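Local structure of Lpg0393 helical bundle domain-containing protein (Legionella pneumophila subsp. pneumophila str. Philadelphia 1, 4R0G) at residues M97-T101 against N102-E106; N54-L58 against D59-K63; Q143-F146 against F147-K151; L21-P24 against K25-A28; K132-F135 against V136-G140. The protein probably acts as a guanine-nucleotide exchange factor for the small GTPases Rab5, Rab21 and Rab22, through a VPS9-like domain. One frame throughout, in Å; residues are numbered along the deposited sequence.

Contact 1 of 5, residues M97-T101 against N102-E106; sequences MVYLT and NNLQE
Asn102 grips the carbonyl oxygen of Val98 twice. Its backbone N reaches Val98 O over 3.1 Å, and its amide ND2 turns back to the same Val98 O at 2.7 Å, so one acceptor serves two donors. Both approach tilted by a little over 20° from the carbonyl plane. The side chain can fold back in this way because CG of Asn102 lies beside its own backbone N (chi1 -52°), which carries the amide along the helix end. A further bond runs from Leu104 N to Tyr99 O (3.0 Å), in the carbonyl plane and on a lone pair, and a weak one from Asn103 N to Leu100 O (3.5 Å). These two bonds, together with the positive phi of Asn103 (63°), define a Schellman motif closing helix 80-101, with the chain then turning into the loop toward helix 116-126. The apolar contact that commonly accompanies this motif is present as well: CB of Leu104 packs obliquely against CD1 of the Tyr99 ring at 3.7 Å, and CG of Leu104 lies slightly farther from the same carbon. The Asn102 amide also touches the Val98 side chain, CG1 lying 3.7 Å from ND2. Tyr99 also stacks on Tyr108, Val98 turns to Phe138 and Leu139 of helix 132-151, and the Thr101 hydroxyl is hydrogen-bonded to Glu142 on that helix.

Contact 2 of 5, residues N54-L58 against D59-K63; sequences NGFCL and DDIKK
An N-cap with a hydrophobic staple starts helix 58-71, Cys57 facing Asp60 at the cap and Phe56 meeting Ile61 as the staple. SG of Cys57 stands between its own backbone N and carbonyl carbon (chi1 80°), which turns it toward the first helical turn, where it accepts a weak bond from Asp60 N (3.5 Å). The carbonyl oxygen of Cys57 takes further weak bonds from Asp60 N and Ile61 N, and the regular helical pattern follows with Lys62 N to Leu58 O at 3.1 Å. In the staple, CZ at the far end of the Phe56 ring approaches Ile61 CG1 (3.4 Å), with Ile61 CD1 beside it; the approach to the ring is oblique. One turn apart on the helix, Lys63 NZ forms a salt bridge with Asp59 OD2 (2.9 Å), using the syn lone pair of that oxygen. The Asp60 carboxylate is held from helices 5-14 and 40-53, OD1 by a salt bridge to Arg13 and OD2 by the indole N-H of Trp51. Beyond the cap, Phe56 packs on Leu93, Cys96 and Leu100 of helix 80-101, while Leu58 and Ile61 lean on Trp149 of helix 132-151.

Contact 3 of 5, residues Q143-F146 against F147-K151; sequences QDKF and FTWVK
Phe146 and Phe147, neighbours in sequence, spread their rings from adjacent positions of the helix. The ring centroids are 5.3 Å apart and the planes meet at 58°, an oblique pairing. CD2 of Phe146 lies over one face of the Phe147 ring, displaced toward its rim and 3.7 Å from Phe147 CD1. CG of Phe146, anti to its backbone N (chi1 174°), lies beside its carbonyl carbon, on the side of the next residue, and this brings the ring edge against the Phe147 ring. One turn on, Val150 CG2 sits over a face of the Phe146 ring in a CH-pi contact, 4.1 Å from the centroid and 21° off the normal.

Lys145 meets Trp149 one turn on: the two side chains run side by side in the same direction, and CE of Lys145 lies 3.5 Å from Trp149 CH2. The Lys145 ammonium goes on to a salt bridge with Glu142, and the Trp149 ring makes a cation-pi contact with Lys62. The carbonyl oxygen of Lys145 is over one face of the indole. In the backbone, Phe147 N bonds Gln143 O (3.0 Å) and Thr148 N bonds Asp144 O (3.1 Å). Spaced three and four residues apart, Phe146, Trp149 and Val150 form the inward stripe of an amphipathic helix: all three meet helix 58-71, Phe146 at Ile61 and Val150 at Ala65, within the helical VPS9-like fold.

Contact 4 of 5, residues L21-P24 against K25-A28; sequences LQWP and KFIA
Helical i to i+4 bonds join Gln22-Pro24 to the turn that follows, Ile27 N meeting Trp23 O at 2.9 Å and nearly straight (174°) and Phe26 N reaching Gln22 O at 3.3 Å, with weak bonds from Ala28 N to Pro24 O and from Lys25 N to Gln22 O.

Among the side chains, Trp23 and Ile27 carry the contact. The methyl CD1 of Ile27 lies over one face of the indole, 3.5 Å from the centroid of the five-membered ring and 25° off its normal, a CH-pi interaction. With CG of Trp23 anti to the backbone N (chi1 -170°), the indole reaches forward along the helix and lies under that methyl. Ile27 CG1 lies beyond the rim of the five-membered ring, beside CD1 and NE1 of the indole. Phe26 approaches from another direction: its CD2 and Trp23 CD1 are 4.1 Å apart, each close to the plane of the other's ring, so the two rings meet at their edges. The indole N-H makes a weak hydrogen bond to Thr5.

Around helix 23-30, Tyr8 of helix 5-14 meets both Trp23 and Phe26. Ile27 faces Met43, Leu46 and Leu47 of helix 40-53, Trp51 of that helix meets Trp23 edge-to-face, and Pro24 and Trp23 rest on Ile89 of helix 80-101.

Contact 5 of 5, residues K132-F135 against V136-G140; sequences KQRF and VEFLG
Gln133 and Glu137 form the polar side-chain link of this turn: NE2 of the amide donates to Glu137 OE2 at 3.0 Å with an N-H...O angle of 162°. The acceptor lies in the amide plane, but seen from the carboxylate the donor arrives on the syn side and 30° out of plane. Both chains are extended beyond CG and converge from successive turns. The backbone supplies regular i to i+4 bonds, among them Val136 N to Lys132 O (2.9 Å), Phe138 N to Arg134 O (2.9 Å) and Leu139 N to Phe135 O (2.7 Å).

A flat-group contact joins Arg134 to Phe138. The side chains lie alongside each other, pointing the same way, and CE2 of Phe138 is over one face of the guanidinium toward its rim; NH2 of Arg134 comes within 3.6 Å of Phe138 CZ. With 69° between the planes, the groups are far from parallel. The guanidinium is also held by a salt bridge from NH1 to Glu131.

Apolar packing is made by Phe135 and Leu139, where CE1 of the ring is gripped by the fork of the leucine, 3.4 Å from CD2 and 3.5 Å from CD1, while Leu139 CG lies at the ring edge. Glu137 and Gln133 occupy the exposed side of helix 132-151, whereas Phe135 turns to Pro95, Leu139 to Phe94 and Phe138 likewise to helix 80-101: an amphipathic helix packed on helix 80-101 in the VPS9-like domain.

Contacts 3 and 5 occupy successive parts of helix 132-151, their centres about 16 Å apart; both rest partly on helix 80-101, and contact 3 reaches helix 58-71 as well. Contact 5 covers the end of helix 80-101 described in contact 1, with centres about 12 Å apart and Val98 CG2 to Leu139 CD1 at 3.5 Å. Contact 3 faces the helix start of contact 2, where Leu58 CD1 lies 3.4 Å from Trp149 CH2. Contacts 1 and 2 close the group through Leu100 CD1 and Phe56 CE2, 3.7 Å apart. Contact 4 lies deeper in the chain, its nearest atoms about 6 Å from contact 2. All five belong to the VPS9-like part of the protein.

Contact 1 of 5, residues M97-T101 against N102-E106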
# COMPACT_ATOMS: atom_id res chain seq x y z
N MET A 97 -9.32 22.32 -15.23
CA MET A 97 -9.22 23.51 -14.37
C MET A 97 -8.71 24.71 -15.16
O MET A 97 -9.18 25.83 -15.00
CB MET A 97 -8.32 23.25 -13.16
CG MET A 97 -8.92 22.26 -12.19
SD MET A 97 -7.90 21.90 -10.74
CE MET A 97 -8.11 23.40 -9.78
N VAL A 98 -7.76 24.45 -16.05
CA VAL A 98 -7.21 25.48 -16.90
C VAL A 98 -8.26 25.99 -17.87
O VAL A 98 -8.46 27.20 -18.01
CB VAL A 98 -6.00 24.96 -17.66
CG1 VAL A 98 -5.50 26.00 -18.69
CG2 VAL A 98 -4.93 24.55 -16.66
N TYR A 99 -8.94 25.06 -18.52
CA TYR A 99 -9.99 25.42 -19.48
C TYR A 99 -11.13 26.16 -18.80
O TYR A 99 -11.70 27.07 -19.37
CB TYR A 99 -10.49 24.19 -20.20
CG TYR A 99 -9.43 23.61 -21.10
CD1 TYR A 99 -8.43 24.43 -21.60
CD2 TYR A 99 -9.43 22.26 -21.45
CE1 TYR A 99 -7.47 23.93 -22.45
CE2 TYR A 99 -8.46 21.74 -22.29
CZ TYR A 99 -7.48 22.58 -22.79
OH TYR A 99 -6.49 22.12 -23.62
N LEU A 100 -11.45 25.79 -17.57
CA LEU A 100 -12.56 26.41 -16.84
C LEU A 100 -12.21 27.83 -16.48
O LEU A 100 -12.96 28.75 -16.78
CB LEU A 100 -12.86 25.62 -15.56
CG LEU A 100 -14.30 25.56 -15.02
CD1 LEU A 100 -14.27 25.12 -13.57
CD2 LEU A 100 -15.07 26.87 -15.15
N THR A 101 -11.06 28.01 -15.83
CA THR A 101 -10.64 29.35 -15.41
C THR A 101 -10.54 30.33 -16.58
O THR A 101 -10.90 31.50 -16.45
CB THR A 101 -9.31 29.29 -14.65
OG1 THR A 101 -9.50 28.54 -13.44
CG2 THR A 101 -8.85 30.67 -14.29
N ASN A 102 -10.07 29.83 -17.72
CA ASN A 102 -9.78 30.62 -18.92
C ASN A 102 -10.82 30.68 -20.07
O ASN A 102 -10.49 31.12 -21.16
CB ASN A 102 -8.37 30.30 -19.43
CG ASN A 102 -7.32 30.45 -18.34
OD1 ASN A 102 -6.92 31.55 -17.98
ND2 ASN A 102 -6.88 29.32 -17.78
N ASN A 103 -12.02 30.17 -19.82
CA ASN A 103 -13.14 30.22 -20.78
C ASN A 103 -12.92 29.50 -22.11
O ASN A 103 -13.44 29.89 -23.14
CB ASN A 103 -13.62 31.67 -21.03
CG ASN A 103 -13.97 32.41 -19.74
OD1 ASN A 103 -14.29 31.79 -18.71
ND2 ASN A 103 -13.90 33.75 -19.78
N LEU A 104 -12.13 28.44 -22.06
CA LEU A 104 -11.86 27.65 -23.25
C LEU A 104 -12.86 26.51 -23.44
O LEU A 104 -12.90 25.91 -24.50
CB LEU A 104 -10.43 27.08 -23.19
CG LEU A 104 -9.24 27.90 -23.71
CD1 LEU A 104 -9.69 28.88 -24.80
CD2 LEU A 104 -8.50 28.60 -22.59
N GLN A 105 -13.67 26.23 -22.42
CA GLN A 105 -14.48 25.01 -22.44
C GLN A 105 -15.46 24.93 -23.62
O GLN A 105 -15.71 23.86 -24.14
CB GLN A 105 -15.17 24.74 -21.10
CG GLN A 105 -16.16 25.81 -20.67
CD GLN A 105 -15.46 27.08 -20.19
OE1 GLN A 105 -16.07 28.16 -20.11
NE2 GLN A 105 -14.17 26.94 -19.85
N GLU A 106 -15.95 26.08 -24.06
CA GLU A 106 -16.89 26.12 -25.17
C GLU A 106 -16.39 25.34 -26.36
O GLU A 106 -17.14 24.60 -26.98
CB GLU A 106 -17.21 27.56 -25.60
CG GLU A 106 -18.19 28.25 -24.68
CD GLU A 106 -17.84 28.01 -23.22
OE1 GLU A 106 -16.66 28.28 -22.84
OE2 GLU A 106 -18.72 27.50 -22.47

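Contact 2 of 5, residues N54-L58 against D59-K63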
# COMPACT_ATOMS: atom_id res chain seq x y z
N ASN A 54 -19.93 17.00 -19.37
CA ASN A 54 -20.77 16.52 -18.30
C ASN A 54 -20.84 17.43 -17.10
O ASN A 54 -21.13 17.02 -15.99
CB ASN A 54 -20.64 15.02 -18.06
CG ASN A 54 -21.21 14.21 -19.24
OD1 ASN A 54 -22.33 13.68 -19.17
ND2 ASN A 54 -20.44 14.16 -20.35
N GLY A 55 -20.48 18.68 -17.36
CA GLY A 55 -20.72 19.75 -16.41
C GLY A 55 -19.65 19.87 -15.35
O GLY A 55 -19.94 20.00 -14.15
N PHE A 56 -18.41 19.81 -15.82
CA PHE A 56 -17.26 20.04 -14.95
C PHE A 56 -17.47 21.35 -14.17
O PHE A 56 -17.96 22.35 -14.70
CB PHE A 56 -15.96 20.08 -15.75
CG PHE A 56 -14.75 20.27 -14.90
CD1 PHE A 56 -14.29 19.25 -14.08
CD2 PHE A 56 -14.08 21.48 -14.88
CE1 PHE A 56 -13.16 19.44 -13.24
CE2 PHE A 56 -12.97 21.68 -14.06
CZ PHE A 56 -12.51 20.66 -13.24
N CYS A 57 -17.15 21.34 -12.88
CA CYS A 57 -17.38 22.51 -12.08
C CYS A 57 -16.60 22.48 -10.77
O CYS A 57 -16.06 21.45 -10.37
CB CYS A 57 -18.87 22.58 -11.74
SG CYS A 57 -19.27 21.46 -10.39
N LEU A 58 -16.65 23.61 -10.06
CA LEU A 58 -15.85 23.83 -8.88
C LEU A 58 -16.07 22.75 -7.81
O LEU A 58 -15.13 22.27 -7.18
CB LEU A 58 -16.11 25.24 -8.35
CG LEU A 58 -15.22 25.74 -7.22
CD1 LEU A 58 -13.76 25.81 -7.69
CD2 LEU A 58 -15.71 27.10 -6.74
N ASP A 59 -17.33 22.37 -7.61
CA ASP A 59 -17.66 21.34 -6.65
C ASP A 59 -17.10 19.95 -7.05
O ASP A 59 -16.71 19.16 -6.19
CB ASP A 59 -19.19 21.33 -6.40
CG ASP A 59 -19.64 20.16 -5.52
OD1 ASP A 59 -19.30 20.19 -4.29
OD2 ASP A 59 -20.34 19.23 -6.06
N ASP A 60 -17.01 19.67 -8.34
CA ASP A 60 -16.46 18.39 -8.81
C ASP A 60 -15.02 18.27 -8.34
O ASP A 60 -14.56 17.21 -7.93
CB ASP A 60 -16.49 18.30 -10.35
CG ASP A 60 -17.88 17.99 -10.93
OD1 ASP A 60 -18.91 18.28 -10.28
OD2 ASP A 60 -17.93 17.47 -12.08
N ILE A 61 -14.33 19.39 -8.40
CA ILE A 61 -12.94 19.48 -7.98
C ILE A 61 -12.80 19.24 -6.49
O ILE A 61 -11.97 18.44 -6.05
CB ILE A 61 -12.39 20.86 -8.34
CG1 ILE A 61 -12.51 21.07 -9.84
CG2 ILE A 61 -10.96 21.05 -7.90
CD1 ILE A 61 -12.23 22.45 -10.24
N LYS A 62 -13.62 19.94 -5.70
CA LYS A 62 -13.50 19.86 -4.24
C LYS A 62 -13.80 18.48 -3.66
O LYS A 62 -13.23 18.08 -2.65
CB LYS A 62 -14.34 20.96 -3.58
CG LYS A 62 -13.57 22.26 -3.40
CD LYS A 62 -14.28 23.23 -2.51
CE LYS A 62 -13.48 24.52 -2.38
NZ LYS A 62 -14.27 25.60 -1.70
N LYS A 63 -14.72 17.77 -4.29
CA LYS A 63 -15.07 16.43 -3.85
C LYS A 63 -13.96 15.51 -4.28
O LYS A 63 -13.58 14.58 -3.56
CB LYS A 63 -16.44 15.99 -4.39
CG LYS A 63 -17.55 16.30 -3.43
CD LYS A 63 -18.88 16.50 -4.14
CE LYS A 63 -19.88 17.25 -3.24
NZ LYS A 63 -21.22 17.44 -3.89

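Contact 3 of 5, residues Q143-F146 against F147-K151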
# COMPACT_ATOMS: atom_id res chain seq x y z
N GLN A 143 -2.79 23.34 -10.35
CA GLN A 143 -2.28 22.30 -9.47
C GLN A 143 -2.02 22.82 -8.07
O GLN A 143 -2.21 22.10 -7.10
CB GLN A 143 -0.98 21.74 -10.01
CG GLN A 143 -1.16 20.71 -11.08
CD GLN A 143 0.16 20.33 -11.70
OE1 GLN A 143 1.24 20.70 -11.19
NE2 GLN A 143 0.10 19.59 -12.82
N ASP A 144 -1.53 24.04 -7.99
CA ASP A 144 -1.32 24.65 -6.69
C ASP A 144 -2.66 24.78 -5.99
O ASP A 144 -2.83 24.25 -4.90
CB ASP A 144 -0.61 26.00 -6.82
CG ASP A 144 0.90 25.85 -7.08
OD1 ASP A 144 1.47 24.80 -6.69
OD2 ASP A 144 1.51 26.78 -7.66
N LYS A 145 -3.60 25.44 -6.67
CA LYS A 145 -4.97 25.71 -6.18
C LYS A 145 -5.64 24.43 -5.67
O LYS A 145 -6.42 24.46 -4.71
CB LYS A 145 -5.82 26.35 -7.30
CG LYS A 145 -7.02 27.21 -6.88
CD LYS A 145 -7.64 27.94 -8.12
CE LYS A 145 -9.04 27.40 -8.54
NZ LYS A 145 -9.51 27.67 -9.98
N PHE A 146 -5.29 23.32 -6.31
CA PHE A 146 -5.86 22.01 -6.00
C PHE A 146 -5.25 21.40 -4.76
O PHE A 146 -5.94 21.05 -3.81
CB PHE A 146 -5.71 21.08 -7.19
CG PHE A 146 -6.15 19.67 -6.92
CD1 PHE A 146 -7.48 19.37 -6.78
CD2 PHE A 146 -5.23 18.65 -6.86
CE1 PHE A 146 -7.89 18.07 -6.55
CE2 PHE A 146 -5.62 17.36 -6.63
CZ PHE A 146 -6.96 17.07 -6.47
N PHE A 147 -3.94 21.19 -4.79
CA PHE A 147 -3.27 20.53 -3.69
C PHE A 147 -3.48 21.24 -2.35
O PHE A 147 -3.53 20.59 -1.30
CB PHE A 147 -1.80 20.35 -4.02
CG PHE A 147 -1.55 19.29 -5.05
CD1 PHE A 147 -2.17 18.05 -4.95
CD2 PHE A 147 -0.72 19.54 -6.14
CE1 PHE A 147 -1.96 17.02 -5.91
CE2 PHE A 147 -0.49 18.53 -7.12
CZ PHE A 147 -1.12 17.27 -7.00
N THR A 148 -3.67 22.55 -2.40
CA THR A 148 -4.05 23.31 -1.21
C THR A 148 -5.43 22.85 -0.70
O THR A 148 -5.60 22.57 0.49
CB THR A 148 -4.08 24.82 -1.50
OG1 THR A 148 -5.08 25.07 -2.48
CG2 THR A 148 -2.73 25.31 -2.01
N TRP A 149 -6.40 22.76 -1.60
CA TRP A 149 -7.69 22.18 -1.25
C TRP A 149 -7.58 20.75 -0.70
O TRP A 149 -8.46 20.29 0.05
CB TRP A 149 -8.64 22.22 -2.44
CG TRP A 149 -9.01 23.61 -2.80
CD1 TRP A 149 -8.85 24.71 -2.02
CD2 TRP A 149 -9.62 24.06 -4.02
NE1 TRP A 149 -9.31 25.82 -2.67
CE2 TRP A 149 -9.79 25.45 -3.91
CE3 TRP A 149 -10.03 23.42 -5.20
CZ2 TRP A 149 -10.35 26.22 -4.93
CZ3 TRP A 149 -10.58 24.18 -6.21
CH2 TRP A 149 -10.73 25.57 -6.07
N VAL A 150 -6.52 20.04 -1.06
CA VAL A 150 -6.35 18.69 -0.55
C VAL A 150 -5.90 18.75 0.90
O VAL A 150 -6.48 18.07 1.75
CB VAL A 150 -5.43 17.86 -1.44
CG1 VAL A 150 -4.92 16.62 -0.71
CG2 VAL A 150 -6.18 17.47 -2.71
N LYS A 151 -4.91 19.58 1.19
CA LYS A 151 -4.54 19.89 2.57
C LYS A 151 -5.71 20.37 3.43
O LYS A 151 -5.73 20.12 4.62
CB LYS A 151 -3.38 20.89 2.62
CG LYS A 151 -2.06 20.30 2.12
CD LYS A 151 -0.83 21.05 2.63
CE LYS A 151 0.45 20.28 2.32
NZ LYS A 151 1.68 20.99 2.77

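Contact 4 of 5, residues L21-P24 against K25-A28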
# COMPACT_ATOMS: atom_id res chain seq x y z
N LEU A 21 -14.44 5.83 -9.53
CA LEU A 21 -13.15 5.34 -10.06
C LEU A 21 -13.26 4.28 -11.15
O LEU A 21 -12.24 3.82 -11.67
CB LEU A 21 -12.26 4.82 -8.92
CG LEU A 21 -11.74 5.86 -7.91
CD1 LEU A 21 -10.84 5.23 -6.90
CD2 LEU A 21 -11.01 6.96 -8.62
N GLN A 22 -14.48 3.86 -11.45
CA GLN A 22 -14.75 2.83 -12.46
C GLN A 22 -14.95 3.49 -13.82
O GLN A 22 -15.09 2.84 -14.87
CB GLN A 22 -16.02 2.10 -12.06
CG GLN A 22 -16.02 0.61 -12.17
CD GLN A 22 -17.18 0.01 -11.40
OE1 GLN A 22 -16.99 -0.55 -10.32
NE2 GLN A 22 -18.40 0.13 -11.94
N TRP A 23 -14.98 4.81 -13.75
CA TRP A 23 -15.20 5.67 -14.89
C TRP A 23 -14.23 5.42 -16.04
O TRP A 23 -14.66 5.24 -17.19
CB TRP A 23 -15.05 7.12 -14.43
CG TRP A 23 -15.45 8.16 -15.38
CD1 TRP A 23 -16.35 8.04 -16.41
CD2 TRP A 23 -15.02 9.53 -15.37
NE1 TRP A 23 -16.49 9.24 -17.05
CE2 TRP A 23 -15.69 10.18 -16.44
CE3 TRP A 23 -14.14 10.26 -14.57
CZ2 TRP A 23 -15.50 11.54 -16.74
CZ3 TRP A 23 -13.94 11.61 -14.86
CH2 TRP A 23 -14.63 12.24 -15.95
N PRO A 24 -12.91 5.44 -15.75
CA PRO A 24 -12.05 5.34 -16.93
C PRO A 24 -12.14 3.96 -17.63
O PRO A 24 -11.79 3.84 -18.81
CB PRO A 24 -10.66 5.69 -16.38
CG PRO A 24 -10.72 5.48 -14.95
CD PRO A 24 -12.13 5.58 -14.51
N LYS A 25 -12.66 2.95 -16.93
CA LYS A 25 -12.90 1.65 -17.56
C LYS A 25 -14.11 1.72 -18.50
O LYS A 25 -14.15 1.06 -19.54
CB LYS A 25 -13.05 0.56 -16.48
CG LYS A 25 -13.17 -0.84 -17.03
CD LYS A 25 -13.86 -1.79 -16.05
CE LYS A 25 -14.08 -3.17 -16.72
NZ LYS A 25 -14.30 -4.29 -15.75
N PHE A 26 -15.11 2.51 -18.12
CA PHE A 26 -16.28 2.74 -18.97
C PHE A 26 -15.92 3.55 -20.21
O PHE A 26 -16.28 3.20 -21.35
CB PHE A 26 -17.40 3.43 -18.15
CG PHE A 26 -18.38 4.23 -18.97
CD1 PHE A 26 -19.44 3.61 -19.62
CD2 PHE A 26 -18.26 5.62 -19.05
CE1 PHE A 26 -20.35 4.36 -20.36
CE2 PHE A 26 -19.17 6.37 -19.80
CZ PHE A 26 -20.21 5.74 -20.45
N ILE A 27 -15.18 4.62 -19.99
CA ILE A 27 -14.71 5.45 -21.07
C ILE A 27 -13.91 4.61 -22.06
O ILE A 27 -13.92 4.86 -23.24
CB ILE A 27 -13.91 6.65 -20.53
CG1 ILE A 27 -14.87 7.60 -19.83
CG2 ILE A 27 -13.16 7.38 -21.62
CD1 ILE A 27 -14.20 8.84 -19.25
N ALA A 28 -13.24 3.57 -21.59
CA ALA A 28 -12.42 2.78 -22.49
C ALA A 28 -13.29 1.88 -23.36
O ALA A 28 -12.90 1.54 -24.48
CB ALA A 28 -11.40 1.98 -21.72

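Contact 5 of 5, residues K132-F135 against V136-G140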
# COMPACT_ATOMS: atom_id res chain seq x y z
N LYS A 132 1.48 26.84 -25.61
CA LYS A 132 2.05 25.83 -24.69
C LYS A 132 2.59 26.39 -23.40
O LYS A 132 2.35 25.83 -22.33
CB LYS A 132 3.16 25.02 -25.36
CG LYS A 132 3.69 23.86 -24.54
CD LYS A 132 4.90 23.23 -25.25
CE LYS A 132 5.15 21.76 -24.84
NZ LYS A 132 4.19 20.82 -25.45
N GLN A 133 3.34 27.48 -23.50
CA GLN A 133 4.02 28.03 -22.33
C GLN A 133 3.01 28.44 -21.29
O GLN A 133 3.11 28.07 -20.13
CB GLN A 133 4.89 29.22 -22.69
CG GLN A 133 5.75 29.69 -21.54
CD GLN A 133 6.47 30.99 -21.86
OE1 GLN A 133 7.27 31.05 -22.80
NE2 GLN A 133 6.18 32.04 -21.09
N ARG A 134 2.03 29.20 -21.74
CA ARG A 134 0.87 29.57 -20.94
C ARG A 134 0.05 28.38 -20.40
O ARG A 134 -0.44 28.43 -19.28
CB ARG A 134 -0.03 30.53 -21.72
CG ARG A 134 0.62 31.87 -22.05
CD ARG A 134 -0.36 32.76 -22.81
NE ARG A 134 -1.37 33.38 -21.96
CZ ARG A 134 -2.67 33.44 -22.24
NH1 ARG A 134 -3.15 32.92 -23.36
NH2 ARG A 134 -3.49 34.04 -21.39
N PHE A 135 -0.11 27.33 -21.20
CA PHE A 135 -0.82 26.15 -20.72
C PHE A 135 -0.06 25.65 -19.50
O PHE A 135 -0.65 25.44 -18.44
CB PHE A 135 -0.89 25.07 -21.80
CG PHE A 135 -1.93 23.99 -21.53
CD1 PHE A 135 -2.02 23.36 -20.31
CD2 PHE A 135 -2.79 23.59 -22.52
CE1 PHE A 135 -2.98 22.37 -20.08
CE2 PHE A 135 -3.75 22.60 -22.28
CZ PHE A 135 -3.84 21.99 -21.06
N VAL A 136 1.25 25.48 -19.63
CA VAL A 136 2.05 24.95 -18.52
C VAL A 136 2.03 25.85 -17.27
O VAL A 136 1.90 25.36 -16.17
CB VAL A 136 3.49 24.58 -18.94
CG1 VAL A 136 4.15 23.74 -17.87
CG2 VAL A 136 3.47 23.78 -20.23
N GLU A 137 2.12 27.17 -17.44
CA GLU A 137 1.97 28.06 -16.28
C GLU A 137 0.61 27.91 -15.61
O GLU A 137 0.52 27.69 -14.41
CB GLU A 137 2.17 29.50 -16.69
CG GLU A 137 3.43 29.69 -17.47
CD GLU A 137 3.56 31.10 -17.98
OE1 GLU A 137 3.24 32.02 -17.20
OE2 GLU A 137 3.96 31.27 -19.16
N PHE A 138 -0.45 28.04 -16.41
CA PHE A 138 -1.80 27.81 -15.95
C PHE A 138 -1.91 26.48 -15.23
O PHE A 138 -2.35 26.42 -14.08
CB PHE A 138 -2.77 27.80 -17.14
CG PHE A 138 -3.09 29.16 -17.68
CD1 PHE A 138 -2.91 30.31 -16.89
CD2 PHE A 138 -3.56 29.31 -18.96
CE1 PHE A 138 -3.19 31.59 -17.39
CE2 PHE A 138 -3.86 30.59 -19.47
CZ PHE A 138 -3.66 31.73 -18.67
N LEU A 139 -1.47 25.43 -15.91
CA LEU A 139 -1.52 24.08 -15.38
C LEU A 139 -0.93 23.98 -13.97
O LEU A 139 -1.43 23.23 -13.13
CB LEU A 139 -0.75 23.16 -16.33
CG LEU A 139 -1.26 21.76 -16.56
CD1 LEU A 139 -2.78 21.76 -16.68
CD2 LEU A 139 -0.62 21.26 -17.84
N GLY A 140 0.11 24.76 -13.68
CA GLY A 140 0.73 24.70 -12.36
C GLY A 140 -0.04 25.50 -11.35
O GLY A 140 -0.10 25.16 -10.18